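Long-range contacts in N-terminal acetyltransferase-like protein (Chaetomium thermophilum, PDB 5NNP), which probably serves as the TPR-containing auxiliary subunit of an N-terminal acetyltransferase of the NatA type, a helical scaffold for its catalytic partner: residues 491-496 against 507-512; 565-570 against 649-654; 456-461 against 498-503; 555-560 against 663-668. All coordinates share one frame; numbering follows the deposited sequence.

All four contacts join helices, or the turns at their ends, in one all-helical superhelical scaffold, and none of them is described as part of the site of the carboxymethyl coenzyme A in the crystal. Contacts 1 and 3 share helix 487-499 and have centres about 10 Å apart; N458 of contact 3 bonds D493 of contact 1, while Q498 takes the hydroxyl of Y510. Contact 2 lies about 14 Å from contact 1, centre to centre, and is tied to it by H511 NE2 and Y567 OH, 2.9 Å apart. Contacts 2 and 4 both use helix 554-572, their centres about 18 Å apart without touching. R558 of segment 555-560 links contact 4 to contact 1 through salt bridges with E492 and E495.

Contact 1. Residues 491-496 against 507-512; sequences TEDGEA and LKRYHT
G494 and R509 stand where two antiparallel helices meet: the axes of the segments 491-496 and 507-512 approach to 8.2 Å, their directions differ by 156°, and G494 CA is 5.3 Å from R509 CA. Because glycine carries no side chain, the aliphatic start of R509 can lie against the helix backbone, with its CG 3.8 Å from G494 CA. Farther out, the arginine chain bends at chi2 and brings NE to D493 in a salt bridge. The bond from R509 NE to D493 OD2 is 2.6 Å long and nearly straight at 168°. It arrives on the anti side of the carboxylate, and the two flat groups are almost coplanar. R509 NH2 adds a weak second bond to the same oxygen, and a water bridges the pair, accepting from NH2 and donating to OD2. D493 reaches this position with CG anti to its backbone N (chi1 -167°), while its other oxygen, OD1, accepts from N458.

On the other flank Y510 lays its ring alongside the G494 turn, CE1 being 4.0 Å from G494 CA. The T491 carbonyl oxygen lies near the ring plane at its edge. Y510 OH sits beside E495 CG at 3.5 Å, but the hydroxyl is hydrogen-bonded to Q498 and the E495 carboxylate to R558, so the two meet through packing alone. The whole is a helical hairpin closed by a short turn, with glycine at the close approach, an arrangement fitting the antiparallel helix pairs from which TPR-like superhelices are built.

Contact 2. Residues 565-570 against 649-654; sequences NLYLSM and AATKDP
Y567 and P654 form the compact half of this contact, their CA atoms 5.2 Å apart. The carbonyl oxygen of P654 sits over one face of the tyrosine ring, 3.5 Å from Y567 CG, and the proline ring follows it with CB 3.7 Å from Y567 CD1. With CG beside the backbone N (chi1 -81°), the tyrosine ring is carried past the proline, and its OH ends at H511 of helix 503-523. Replacing Y567 by an alanine is likely to open a gap beside P654 and leave H511 without its hydroxyl partner.

M570, one turn on, covers the preceding part of the loop. Its chain bends at the sulfur (chi3 63°) and sets the methyl CE 3.4 Å from A649 O and 3.7 Å from T651 CG2, the side chains of M570 and T651 crossing at about a right angle.

Beyond the methionine methyl the contact gives way to solvent: A650, K652 and D653 are exposed and make no contact with 565-570. Here the loop relies on its own bonds. T651 OG1 accepts from D653 N at 3.1 Å, making an ST turn, and also bonds D657. D653 in turn is the N-cap of helix 654-668, its OD1 taking the backbone N of G656. The example is thus a capped helix start whose first residue, a proline, is pressed against a neighbouring helix of the superhelix.

Contact 3. Residues 456-461 against 498-503; sequences NENEKA and QRRGNT
N456 and R499 meet where two helices end, each in a Schellman motif: N456 is the positive-phi residue closing helix 442-454, and G501 plays that part after helix 487-499. The amide of N456 and the guanidinium of R499 are only 12° from coplanar. In this flat arrangement R499 NE donates to N456 OD1 over 2.7 Å at 157°, in the carbonyl plane and on a lone pair. R499 NH2 reaches the same oxygen more weakly, at 3.2 Å, and has another acceptor in the backbone O of L453, so the arginine straddles the end of helix 442-454. A leucine in place of N456 would probably leave R499 NE without its acceptor and sit less readily at the positive phi that ends the helix.

R500 is oriented differently. It slides past N458 in the opposite direction, its guanidinium plane steeply inclined to the amide, and its chain bends at chi3 to bring NH1 over the start of helix 458-465. E459 approaches obliquely from the next position, and its OE1 forms a salt bridge with R500. The separation from NH1 is too short to be taken literally at this resolution; the bond from R500 NH2 to E459 OE1, 3.0 Å, is weak. These groups lie at the surface, whereas N458 is buried and turns ND2 to D493 of helix 487-499. Its other side-chain polar atom takes a hydrogen bond: R500 NH1 donates to N458 OD1 over 2.8 Å, from 39° above the carbonyl plane and so off the lone pair.

Contact 4. Residues 555-560 against 663-668; sequences FYFRAA and NYILQF
Y556 and Y664 supply the aromatic part of this contact. They form an offset edge-to-face pair, the edge of Y664 turned to the face of Y556, with centroids 5.7 Å apart and planes at 77°. A chi1 of 172° swings the Y556 ring away from its own backbone nitrogen and toward the second helix, which places its hydroxyl in the plane of the Y664 ring, at the edge beside CD2. Y664 CB also rests against the phenol end of Y556, close to its CZ. Each ring has a further aromatic or charged neighbour: F517 meets Y556 edge to face, and R551 makes a cation-pi contact with Y664.

Apolar packing centres on I665, whose branches divide the work. CG2 lies by F557 CE1, in an oblique approach to that ring. CG1 comes to the edge of the Y556 ring, 4.1 Å from CE2, and CD1 continues to A560, 3.8 Å from its CB. The isoleucine thus fits among three residues spread over a little more than one helical turn.

No hydrogen bond crosses between the segments themselves. The polar end of Y556 is nevertheless provided for, since its OH bonds the backbone O of F661, just ahead of 663-668 on the same helix.

The segment axes come within 10.1 Å at 137°, an obliquely crossed antiparallel pair. Helix 503-523 packs on helix 554-572 through F514 against Y556 and V513 against A559, while across the joint L666 leads on to helix 673-685, where it touches Q676 and Y683.

Contact 1. Residues 491-496 against 507-512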
loop_
_atom_site.group_PDB
_atom_site.type_symbol
_atom_site.label_atom_id
_atom_site.label_comp_id
_atom_site.label_asym_id
_atom_site.label_seq_id
_atom_site.Cartn_x
_atom_site.Cartn_y
_atom_site.Cartn_z
ATOM N N THR A 491 13.544 5.197 8.244
ATOM C CA THR A 491 13.768 4.086 9.171
ATOM C C THR A 491 15.260 3.792 9.325
ATOM O O THR A 491 15.767 3.695 10.445
ATOM C CB THR A 491 13.046 2.806 8.721
ATOM O OG1 THR A 491 11.670 3.095 8.460
ATOM C CG2 THR A 491 13.122 1.750 9.803
ATOM N N GLU A 492 15.955 3.650 8.196
ATOM C CA GLU A 492 17.396 3.408 8.196
ATOM C C GLU A 492 18.164 4.509 8.923
ATOM O O GLU A 492 19.070 4.245 9.707
ATOM C CB GLU A 492 17.903 3.288 6.759
ATOM C CG GLU A 492 17.576 1.961 6.102
ATOM C CD GLU A 492 18.315 0.809 6.738
ATOM O OE1 GLU A 492 17.881 -0.339 6.573
ATOM O OE2 GLU A 492 19.351 1.044 7.399
ATOM N N ASP A 493 17.797 5.754 8.652
ATOM C CA ASP A 493 18.425 6.894 9.302
ATOM C C ASP A 493 18.251 6.821 10.817
ATOM O O ASP A 493 19.167 7.141 11.570
ATOM C CB ASP A 493 17.844 8.202 8.770
ATOM C CG ASP A 493 18.662 9.415 9.173
ATOM O OD1 ASP A 493 19.909 9.342 9.140
ATOM O OD2 ASP A 493 18.056 10.451 9.515
ATOM N N GLY A 494 17.069 6.400 11.253
ATOM C CA GLY A 494 16.774 6.295 12.668
ATOM C C GLY A 494 17.604 5.219 13.339
ATOM O O GLY A 494 18.229 5.463 14.372
ATOM N N GLU A 495 17.619 4.031 12.744
ATOM C CA GLU A 495 18.360 2.912 13.292
ATOM C C GLU A 495 19.846 3.254 13.392
ATOM O O GLU A 495 20.509 2.911 14.380
ATOM C CB GLU A 495 18.121 1.658 12.445
ATOM C CG GLU A 495 16.664 1.204 12.472
ATOM C CD GLU A 495 16.387 -0.043 11.654
ATOM O OE1 GLU A 495 17.265 -0.498 10.895
ATOM O OE2 GLU A 495 15.274 -0.583 11.776
ATOM N N ALA A 496 20.358 3.960 12.390
ATOM C CA ALA A 496 21.744 4.433 12.417
ATOM C C ALA A 496 22.024 5.402 13.579
ATOM O O ALA A 496 23.008 5.247 14.310
ATOM C CB ALA A 496 22.085 5.092 11.103
ATOM N N LEU A 507 14.308 8.712 17.789
ATOM C CA LEU A 507 12.878 8.769 18.091
ATOM C C LEU A 507 12.141 9.665 17.089
ATOM O O LEU A 507 11.034 9.340 16.632
ATOM C CB LEU A 507 12.637 9.262 19.523
ATOM C CG LEU A 507 12.914 8.317 20.699
ATOM C CD1 LEU A 507 12.777 9.062 21.994
ATOM C CD2 LEU A 507 11.987 7.123 20.696
ATOM N N LYS A 508 12.771 10.787 16.747
ATOM C CA LYS A 508 12.173 11.741 15.826
ATOM C C LYS A 508 11.838 11.052 14.505
ATOM O O LYS A 508 10.742 11.224 13.966
ATOM C CB LYS A 508 13.103 12.930 15.598
ATOM C CG LYS A 508 12.527 14.013 14.701
ATOM C CD LYS A 508 11.239 14.564 15.279
ATOM C CE LYS A 508 10.772 15.806 14.531
ATOM N NZ LYS A 508 9.643 16.489 15.229
ATOM N N ARG A 509 12.773 10.248 14.006
ATOM C CA ARG A 509 12.560 9.498 12.763
ATOM C C ARG A 509 11.410 8.501 12.880
ATOM O O ARG A 509 10.514 8.480 12.028
ATOM C CB ARG A 509 13.833 8.759 12.356
ATOM C CG ARG A 509 15.019 9.673 12.142
ATOM C CD ARG A 509 14.804 10.546 10.909
ATOM N NE ARG A 509 15.950 11.418 10.700
ATOM C CZ ARG A 509 16.063 12.642 11.206
ATOM N NH1 ARG A 509 15.094 13.147 11.944
ATOM N NH2 ARG A 509 17.154 13.360 10.976
ATOM N N TYR A 510 11.449 7.666 13.921
ATOM C CA TYR A 510 10.387 6.686 14.150
ATOM C C TYR A 510 9.020 7.388 14.263
ATOM O O TYR A 510 8.022 6.939 13.680
ATOM C CB TYR A 510 10.671 5.843 15.402
ATOM C CG TYR A 510 12.015 5.138 15.369
ATOM C CD1 TYR A 510 12.551 4.688 14.167
ATOM C CD2 TYR A 510 12.760 4.941 16.534
ATOM C CE1 TYR A 510 13.775 4.052 14.117
ATOM C CE2 TYR A 510 13.990 4.305 16.495
ATOM C CZ TYR A 510 14.495 3.859 15.282
ATOM O OH TYR A 510 15.726 3.226 15.224
ATOM N N HIS A 511 8.982 8.505 14.985
ATOM C CA HIS A 511 7.752 9.281 15.062
ATOM C C HIS A 511 7.307 9.793 13.686
ATOM O O HIS A 511 6.113 9.857 13.400
ATOM C CB HIS A 511 7.909 10.443 16.039
ATOM C CG HIS A 511 7.656 10.056 17.460
ATOM N ND1 HIS A 511 6.512 10.415 18.136
ATOM C CD2 HIS A 511 8.391 9.318 18.324
ATOM C CE1 HIS A 511 6.557 9.926 19.361
ATOM N NE2 HIS A 511 7.686 9.254 19.499
ATOM N N THR A 512 8.260 10.146 12.833
ATOM C CA THR A 512 7.907 10.628 11.505
ATOM C C THR A 512 7.244 9.542 10.647
ATOM O O THR A 512 6.273 9.815 9.941
ATOM C CB THR A 512 9.143 11.199 10.793
ATOM O OG1 THR A 512 9.553 12.374 11.490
ATOM C CG2 THR A 512 8.846 11.571 9.349
HETATM O O HOH W 1 19.905 12.938 9.598
#

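Contact 2. Residues 565-570 against 649-654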
loop_
_atom_site.group_PDB
_atom_site.type_symbol
_atom_site.label_atom_id
_atom_site.label_comp_id
_atom_site.label_asym_id
_atom_site.label_seq_id
_atom_site.Cartn_x
_atom_site.Cartn_y
_atom_site.Cartn_z
ATOM N N ASN A 565 11.290 -0.794 21.268
ATOM C CA ASN A 565 12.575 -1.232 21.799
ATOM C C ASN A 565 13.439 -0.094 22.366
ATOM O O ASN A 565 14.135 -0.274 23.370
ATOM C CB ASN A 565 13.353 -1.976 20.713
ATOM C CG ASN A 565 12.849 -3.389 20.507
ATOM O OD1 ASN A 565 12.258 -3.996 21.411
ATOM N ND2 ASN A 565 13.087 -3.928 19.318
ATOM N N LEU A 566 13.389 1.075 21.736
ATOM C CA LEU A 566 14.181 2.214 22.185
ATOM C C LEU A 566 13.594 2.847 23.448
ATOM O O LEU A 566 14.342 3.341 24.296
ATOM C CB LEU A 566 14.298 3.256 21.071
ATOM C CG LEU A 566 15.106 4.526 21.356
ATOM C CD1 LEU A 566 16.492 4.201 21.928
ATOM C CD2 LEU A 566 15.219 5.397 20.093
ATOM N N TYR A 567 12.269 2.830 23.585
ATOM C CA TYR A 567 11.636 3.323 24.817
ATOM C C TYR A 567 11.910 2.372 25.989
ATOM O O TYR A 567 12.136 2.812 27.117
ATOM C CB TYR A 567 10.122 3.509 24.639
ATOM C CG TYR A 567 9.708 4.797 23.944
ATOM C CD1 TYR A 567 10.096 6.035 24.443
ATOM C CD2 TYR A 567 8.912 4.774 22.801
ATOM C CE1 TYR A 567 9.718 7.210 23.822
ATOM C CE2 TYR A 567 8.531 5.950 22.168
ATOM C CZ TYR A 567 8.933 7.162 22.687
ATOM O OH TYR A 567 8.551 8.331 22.068
ATOM N N LEU A 568 11.865 1.070 25.710
ATOM C CA LEU A 568 12.216 0.046 26.682
ATOM C C LEU A 568 13.636 0.255 27.206
ATOM O O LEU A 568 13.907 0.144 28.412
ATOM C CB LEU A 568 12.097 -1.336 26.053
ATOM C CG LEU A 568 10.731 -2.000 26.131
ATOM C CD1 LEU A 568 10.693 -3.253 25.255
ATOM C CD2 LEU A 568 10.399 -2.313 27.589
ATOM N N SER A 569 14.539 0.544 26.274
ATOM C CA SER A 569 15.921 0.832 26.617
ATOM C C SER A 569 16.002 2.078 27.490
ATOM O O SER A 569 16.671 2.074 28.524
ATOM C CB SER A 569 16.756 1.008 25.352
ATOM O OG SER A 569 17.925 1.761 25.617
ATOM N N MET A 570 15.314 3.141 27.073
ATOM C CA MET A 570 15.281 4.383 27.842
ATOM C C MET A 570 14.699 4.178 29.235
ATOM O O MET A 570 15.080 4.873 30.174
ATOM C CB MET A 570 14.478 5.458 27.107
ATOM C CG MET A 570 15.096 5.925 25.806
ATOM S SD MET A 570 13.905 6.860 24.815
ATOM C CE MET A 570 13.578 8.261 25.890
ATOM N N ALA A 649 13.212 12.576 23.577
ATOM C CA ALA A 649 14.229 11.883 24.358
ATOM C C ALA A 649 14.136 12.231 25.836
ATOM O O ALA A 649 14.507 11.426 26.682
ATOM C CB ALA A 649 15.605 12.212 23.827
ATOM N N ALA A 650 13.622 13.419 26.141
ATOM C CA ALA A 650 13.601 13.919 27.516
ATOM C C ALA A 650 12.340 13.507 28.270
ATOM O O ALA A 650 11.983 14.116 29.269
ATOM C CB ALA A 650 13.732 15.428 27.520
ATOM N N THR A 651 11.661 12.475 27.783
ATOM C CA THR A 651 10.382 12.078 28.357
ATOM C C THR A 651 10.554 11.524 29.773
ATOM O O THR A 651 11.578 10.939 30.108
ATOM C CB THR A 651 9.670 11.028 27.459
ATOM O OG1 THR A 651 8.386 10.697 28.010
ATOM C CG2 THR A 651 10.517 9.768 27.311
ATOM N N LYS A 652 9.547 11.731 30.611
ATOM C CA LYS A 652 9.529 11.137 31.943
ATOM C C LYS A 652 8.730 9.832 31.921
ATOM O O LYS A 652 8.829 9.020 32.836
ATOM C CB LYS A 652 8.944 12.116 32.961
ATOM C CG LYS A 652 9.752 13.403 33.108
ATOM C CD LYS A 652 11.189 13.135 33.583
ATOM C CE LYS A 652 11.991 14.429 33.714
ATOM N NZ LYS A 652 13.241 14.253 34.516
ATOM N N ASP A 653 7.957 9.633 30.855
ATOM C CA ASP A 653 7.126 8.445 30.708
ATOM C C ASP A 653 7.343 7.792 29.352
ATOM O O ASP A 653 6.564 7.995 28.435
ATOM C CB ASP A 653 5.644 8.797 30.881
ATOM C CG ASP A 653 4.740 7.577 30.820
ATOM O OD1 ASP A 653 5.238 6.465 31.086
ATOM O OD2 ASP A 653 3.537 7.727 30.513
ATOM N N PRO A 654 8.404 6.993 29.228
ATOM C CA PRO A 654 8.737 6.343 27.959
ATOM C C PRO A 654 7.786 5.197 27.641
ATOM O O PRO A 654 7.375 5.031 26.484
ATOM C CB PRO A 654 10.165 5.825 28.178
ATOM C CG PRO A 654 10.553 6.225 29.603
ATOM C CD PRO A 654 9.301 6.585 30.321
#

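Contact 3. Residues 456-461 against 498-503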
loop_
_atom_site.group_PDB
_atom_site.type_symbol
_atom_site.label_atom_id
_atom_site.label_comp_id
_atom_site.label_asym_id
_atom_site.label_seq_id
_atom_site.Cartn_x
_atom_site.Cartn_y
_atom_site.Cartn_z
ATOM N N ASN A 456 26.946 3.584 9.570
ATOM C CA ASN A 456 26.687 4.662 10.501
ATOM C C ASN A 456 27.190 6.020 10.057
ATOM O O ASN A 456 27.513 6.844 10.904
ATOM C CB ASN A 456 27.274 4.334 11.868
ATOM C CG ASN A 456 26.524 3.229 12.567
ATOM O OD1 ASN A 456 25.466 2.805 12.112
ATOM N ND2 ASN A 456 27.066 2.755 13.686
ATOM N N GLU A 457 27.219 6.276 8.748
ATOM C CA GLU A 457 27.600 7.605 8.262
ATOM C C GLU A 457 26.391 8.432 7.830
ATOM O O GLU A 457 26.206 8.702 6.639
ATOM C CB GLU A 457 28.576 7.497 7.098
ATOM C CG GLU A 457 29.947 6.967 7.463
ATOM C CD GLU A 457 30.785 6.703 6.233
ATOM O OE1 GLU A 457 31.548 7.610 5.831
ATOM O OE2 GLU A 457 30.671 5.596 5.656
ATOM N N ASN A 458 25.578 8.846 8.796
ATOM C CA ASN A 458 24.310 9.517 8.494
ATOM C C ASN A 458 24.467 10.760 7.638
ATOM O O ASN A 458 23.803 10.922 6.616
ATOM C CB ASN A 458 23.596 9.890 9.794
ATOM C CG ASN A 458 23.324 8.683 10.660
ATOM O OD1 ASN A 458 24.250 8.031 11.152
ATOM N ND2 ASN A 458 22.056 8.359 10.831
ATOM N N GLU A 459 25.352 11.643 8.066
ATOM C CA GLU A 459 25.494 12.933 7.423
ATOM C C GLU A 459 25.988 12.767 5.980
ATOM O O GLU A 459 25.553 13.494 5.076
ATOM C CB GLU A 459 26.417 13.829 8.257
ATOM C CG GLU A 459 27.463 13.066 9.024
ATOM C CD GLU A 459 27.056 12.736 10.446
ATOM O OE1 GLU A 459 27.005 11.535 10.775
ATOM O OE2 GLU A 459 26.823 13.666 11.245
ATOM N N LYS A 460 26.866 11.789 5.762
ATOM C CA LYS A 460 27.288 11.439 4.410
ATOM C C LYS A 460 26.130 10.867 3.608
ATOM O O LYS A 460 25.890 11.295 2.473
ATOM C CB LYS A 460 28.435 10.442 4.446
ATOM C CG LYS A 460 29.165 10.219 3.122
ATOM C CD LYS A 460 30.273 9.202 3.364
ATOM C CE LYS A 460 31.487 9.384 2.494
ATOM N NZ LYS A 460 32.577 8.591 3.122
ATOM N N ALA A 461 25.403 9.905 4.186
ATOM C CA ALA A 461 24.303 9.267 3.460
ATOM C C ALA A 461 23.288 10.310 2.999
ATOM O O ALA A 461 22.809 10.260 1.866
ATOM C CB ALA A 461 23.628 8.212 4.310
ATOM N N GLN A 498 20.314 5.676 16.254
ATOM C CA GLN A 498 20.170 4.915 17.485
ATOM C C GLN A 498 21.473 4.198 17.786
ATOM O O GLN A 498 21.919 4.193 18.923
ATOM C CB GLN A 498 19.016 3.924 17.384
ATOM C CG GLN A 498 18.679 3.204 18.664
ATOM C CD GLN A 498 17.358 2.457 18.560
ATOM O OE1 GLN A 498 16.453 2.853 17.813
ATOM N NE2 GLN A 498 17.244 1.364 19.295
ATOM N N ARG A 499 22.093 3.625 16.758
ATOM C CA ARG A 499 23.360 2.918 16.914
ATOM C C ARG A 499 24.485 3.834 17.377
ATOM O O ARG A 499 25.472 3.375 17.955
ATOM C CB ARG A 499 23.776 2.244 15.605
ATOM C CG ARG A 499 23.008 0.983 15.274
ATOM C CD ARG A 499 23.705 0.189 14.184
ATOM N NE ARG A 499 23.722 0.880 12.895
ATOM C CZ ARG A 499 22.722 0.858 12.019
ATOM N NH1 ARG A 499 21.614 0.187 12.300
ATOM N NH2 ARG A 499 22.825 1.509 10.866
ATOM N N ARG A 500 24.345 5.125 17.104
ATOM C CA ARG A 500 25.373 6.084 17.480
ATOM C C ARG A 500 25.085 6.663 18.851
ATOM O O ARG A 500 25.875 7.440 19.396
ATOM C CB ARG A 500 25.471 7.194 16.442
ATOM C CG ARG A 500 25.960 6.711 15.108
ATOM C CD ARG A 500 25.742 7.758 14.036
ATOM N NE ARG A 500 26.489 8.986 14.291
ATOM C CZ ARG A 500 26.712 9.918 13.371
ATOM N NH1 ARG A 500 26.250 9.752 12.140
ATOM N NH2 ARG A 500 27.399 11.010 13.671
ATOM N N GLY A 501 23.944 6.280 19.407
ATOM C CA GLY A 501 23.556 6.758 20.721
ATOM C C GLY A 501 22.678 8.000 20.708
ATOM O O GLY A 501 22.422 8.568 21.759
ATOM N N ASN A 502 22.209 8.422 19.536
ATOM C CA ASN A 502 21.424 9.652 19.433
ATOM C C ASN A 502 19.925 9.385 19.582
ATOM O O ASN A 502 19.169 9.427 18.601
ATOM C CB ASN A 502 21.699 10.361 18.101
ATOM C CG ASN A 502 21.331 11.842 18.134
ATOM O OD1 ASN A 502 20.384 12.242 18.810
ATOM N ND2 ASN A 502 22.081 12.661 17.401
ATOM N N THR A 503 19.505 9.126 20.818
ATOM C CA THR A 503 18.117 8.782 21.117
ATOM C C THR A 503 17.137 9.807 20.553
ATOM O O THR A 503 16.057 9.451 20.102
ATOM C CB THR A 503 17.904 8.650 22.641
ATOM O OG1 THR A 503 18.955 7.849 23.188
ATOM C CG2 THR A 503 16.580 7.988 22.965
#

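Contact 4. Residues 555-560 against 663-668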
loop_
_atom_site.group_PDB
_atom_site.type_symbol
_atom_site.label_atom_id
_atom_site.label_comp_id
_atom_site.label_asym_id
_atom_site.label_seq_id
_atom_site.Cartn_x
_atom_site.Cartn_y
_atom_site.Cartn_z
ATOM N N PHE A 555 6.104 -1.927 6.591
ATOM C CA PHE A 555 6.585 -0.544 6.588
ATOM C C PHE A 555 6.243 0.199 7.879
ATOM O O PHE A 555 7.031 1.037 8.336
ATOM C CB PHE A 555 6.028 0.220 5.385
ATOM C CG PHE A 555 6.929 0.190 4.191
ATOM C CD1 PHE A 555 7.932 -0.746 4.098
ATOM C CD2 PHE A 555 6.799 1.128 3.178
ATOM C CE1 PHE A 555 8.784 -0.761 3.011
ATOM C CE2 PHE A 555 7.647 1.123 2.085
ATOM C CZ PHE A 555 8.644 0.183 2.004
ATOM N N TYR A 556 5.076 -0.102 8.459
ATOM C CA TYR A 556 4.740 0.404 9.788
ATOM C C TYR A 556 5.482 -0.378 10.876
ATOM O O TYR A 556 6.071 0.200 11.787
ATOM C CB TYR A 556 3.227 0.330 10.072
ATOM C CG TYR A 556 2.918 0.666 11.521
ATOM C CD1 TYR A 556 2.711 1.978 11.913
ATOM C CD2 TYR A 556 2.890 -0.325 12.509
ATOM C CE1 TYR A 556 2.458 2.300 13.237
ATOM C CE2 TYR A 556 2.642 -0.019 13.831
ATOM C CZ TYR A 556 2.426 1.296 14.196
ATOM O OH TYR A 556 2.182 1.618 15.517
ATOM N N PHE A 557 5.423 -1.699 10.780
ATOM C CA PHE A 557 5.868 -2.563 11.857
ATOM C C PHE A 557 7.335 -2.346 12.236
ATOM O O PHE A 557 7.665 -2.263 13.410
ATOM C CB PHE A 557 5.642 -4.029 11.479
ATOM C CG PHE A 557 5.985 -4.989 12.578
ATOM C CD1 PHE A 557 5.018 -5.378 13.496
ATOM C CD2 PHE A 557 7.281 -5.480 12.714
ATOM C CE1 PHE A 557 5.322 -6.253 14.525
ATOM C CE2 PHE A 557 7.598 -6.349 13.741
ATOM C CZ PHE A 557 6.613 -6.740 14.652
ATOM N N ARG A 558 8.210 -2.234 11.242
ATOM C CA ARG A 558 9.644 -2.108 11.507
ATOM C C ARG A 558 9.980 -0.872 12.355
ATOM O O ARG A 558 10.554 -0.984 13.441
ATOM C CB ARG A 558 10.423 -2.075 10.193
ATOM C CG ARG A 558 11.929 -2.113 10.389
ATOM C CD ARG A 558 12.669 -2.277 9.078
ATOM N NE ARG A 558 14.078 -1.935 9.221
ATOM C CZ ARG A 558 14.911 -1.731 8.203
ATOM N NH1 ARG A 558 14.475 -1.829 6.956
ATOM N NH2 ARG A 558 16.175 -1.413 8.437
ATOM N N ALA A 559 9.613 0.304 11.855
ATOM C CA ALA A 559 9.853 1.536 12.588
ATOM C C ALA A 559 9.173 1.494 13.942
ATOM O O ALA A 559 9.709 2.022 14.911
ATOM C CB ALA A 559 9.367 2.742 11.794
ATOM N N ALA A 560 7.994 0.880 14.014
ATOM C CA ALA A 560 7.245 0.853 15.269
ATOM C C ALA A 560 7.902 -0.060 16.297
ATOM O O ALA A 560 7.940 0.253 17.488
ATOM C CB ALA A 560 5.810 0.419 15.032
ATOM N N ASN A 663 0.269 -0.581 20.514
ATOM C CA ASN A 663 -1.138 -0.884 20.243
ATOM C C ASN A 663 -1.416 -1.293 18.798
ATOM O O ASN A 663 -2.150 -2.249 18.536
ATOM C CB ASN A 663 -2.025 0.315 20.584
ATOM C CG ASN A 663 -2.076 0.619 22.074
ATOM O OD1 ASN A 663 -1.872 -0.257 22.928
ATOM N ND2 ASN A 663 -2.364 1.873 22.393
ATOM N N TYR A 664 -0.835 -0.568 17.852
ATOM C CA TYR A 664 -0.996 -0.927 16.447
ATOM C C TYR A 664 -0.271 -2.215 16.132
ATOM O O TYR A 664 -0.717 -2.996 15.293
ATOM C CB TYR A 664 -0.475 0.175 15.538
ATOM C CG TYR A 664 -1.382 1.366 15.425
ATOM C CD1 TYR A 664 -2.762 1.224 15.518
ATOM C CD2 TYR A 664 -0.862 2.636 15.205
ATOM C CE1 TYR A 664 -3.598 2.313 15.400
ATOM C CE2 TYR A 664 -1.685 3.723 15.089
ATOM C CZ TYR A 664 -3.057 3.553 15.187
ATOM O OH TYR A 664 -3.884 4.630 15.055
ATOM N N ILE A 665 0.871 -2.416 16.782
ATOM C CA ILE A 665 1.661 -3.612 16.548
ATOM C C ILE A 665 0.867 -4.837 16.933
ATOM O O ILE A 665 0.713 -5.755 16.141
ATOM C CB ILE A 665 2.973 -3.593 17.339
ATOM C CG1 ILE A 665 3.836 -2.406 16.907
ATOM C CG2 ILE A 665 3.722 -4.902 17.155
ATOM C CD1 ILE A 665 5.251 -2.427 17.480
ATOM N N LEU A 666 0.356 -4.830 18.157
ATOM C CA LEU A 666 -0.408 -5.956 18.692
ATOM C C LEU A 666 -1.763 -6.127 18.017
ATOM O O LEU A 666 -2.285 -7.242 17.936
ATOM C CB LEU A 666 -0.613 -5.794 20.201
ATOM C CG LEU A 666 0.648 -5.832 21.065
ATOM C CD1 LEU A 666 0.258 -5.572 22.508
ATOM C CD2 LEU A 666 1.410 -7.159 20.927
ATOM N N GLN A 667 -2.345 -5.031 17.547
ATOM C CA GLN A 667 -3.670 -5.109 16.966
ATOM C C GLN A 667 -3.655 -5.464 15.491
ATOM O O GLN A 667 -4.602 -6.071 14.995
ATOM C CB GLN A 667 -4.415 -3.801 17.144
ATOM C CG GLN A 667 -5.736 -3.791 16.406
ATOM C CD GLN A 667 -6.367 -2.429 16.368
ATOM O OE1 GLN A 667 -5.812 -1.463 16.900
ATOM N NE2 GLN A 667 -7.536 -2.334 15.739
ATOM N N PHE A 668 -2.595 -5.095 14.779
ATOM C CA PHE A 668 -2.593 -5.322 13.339
ATOM C C PHE A 668 -1.606 -6.397 12.925
ATOM O O PHE A 668 -1.752 -6.983 11.860
ATOM C CB PHE A 668 -2.339 -4.005 12.590
ATOM C CG PHE A 668 -3.530 -3.079 12.612
ATOM C CD1 PHE A 668 -4.638 -3.334 11.815
ATOM C CD2 PHE A 668 -3.575 -1.995 13.475
ATOM C CE1 PHE A 668 -5.754 -2.492 11.858
ATOM C CE2 PHE A 668 -4.693 -1.167 13.527
ATOM C CZ PHE A 668 -5.774 -1.412 12.722
#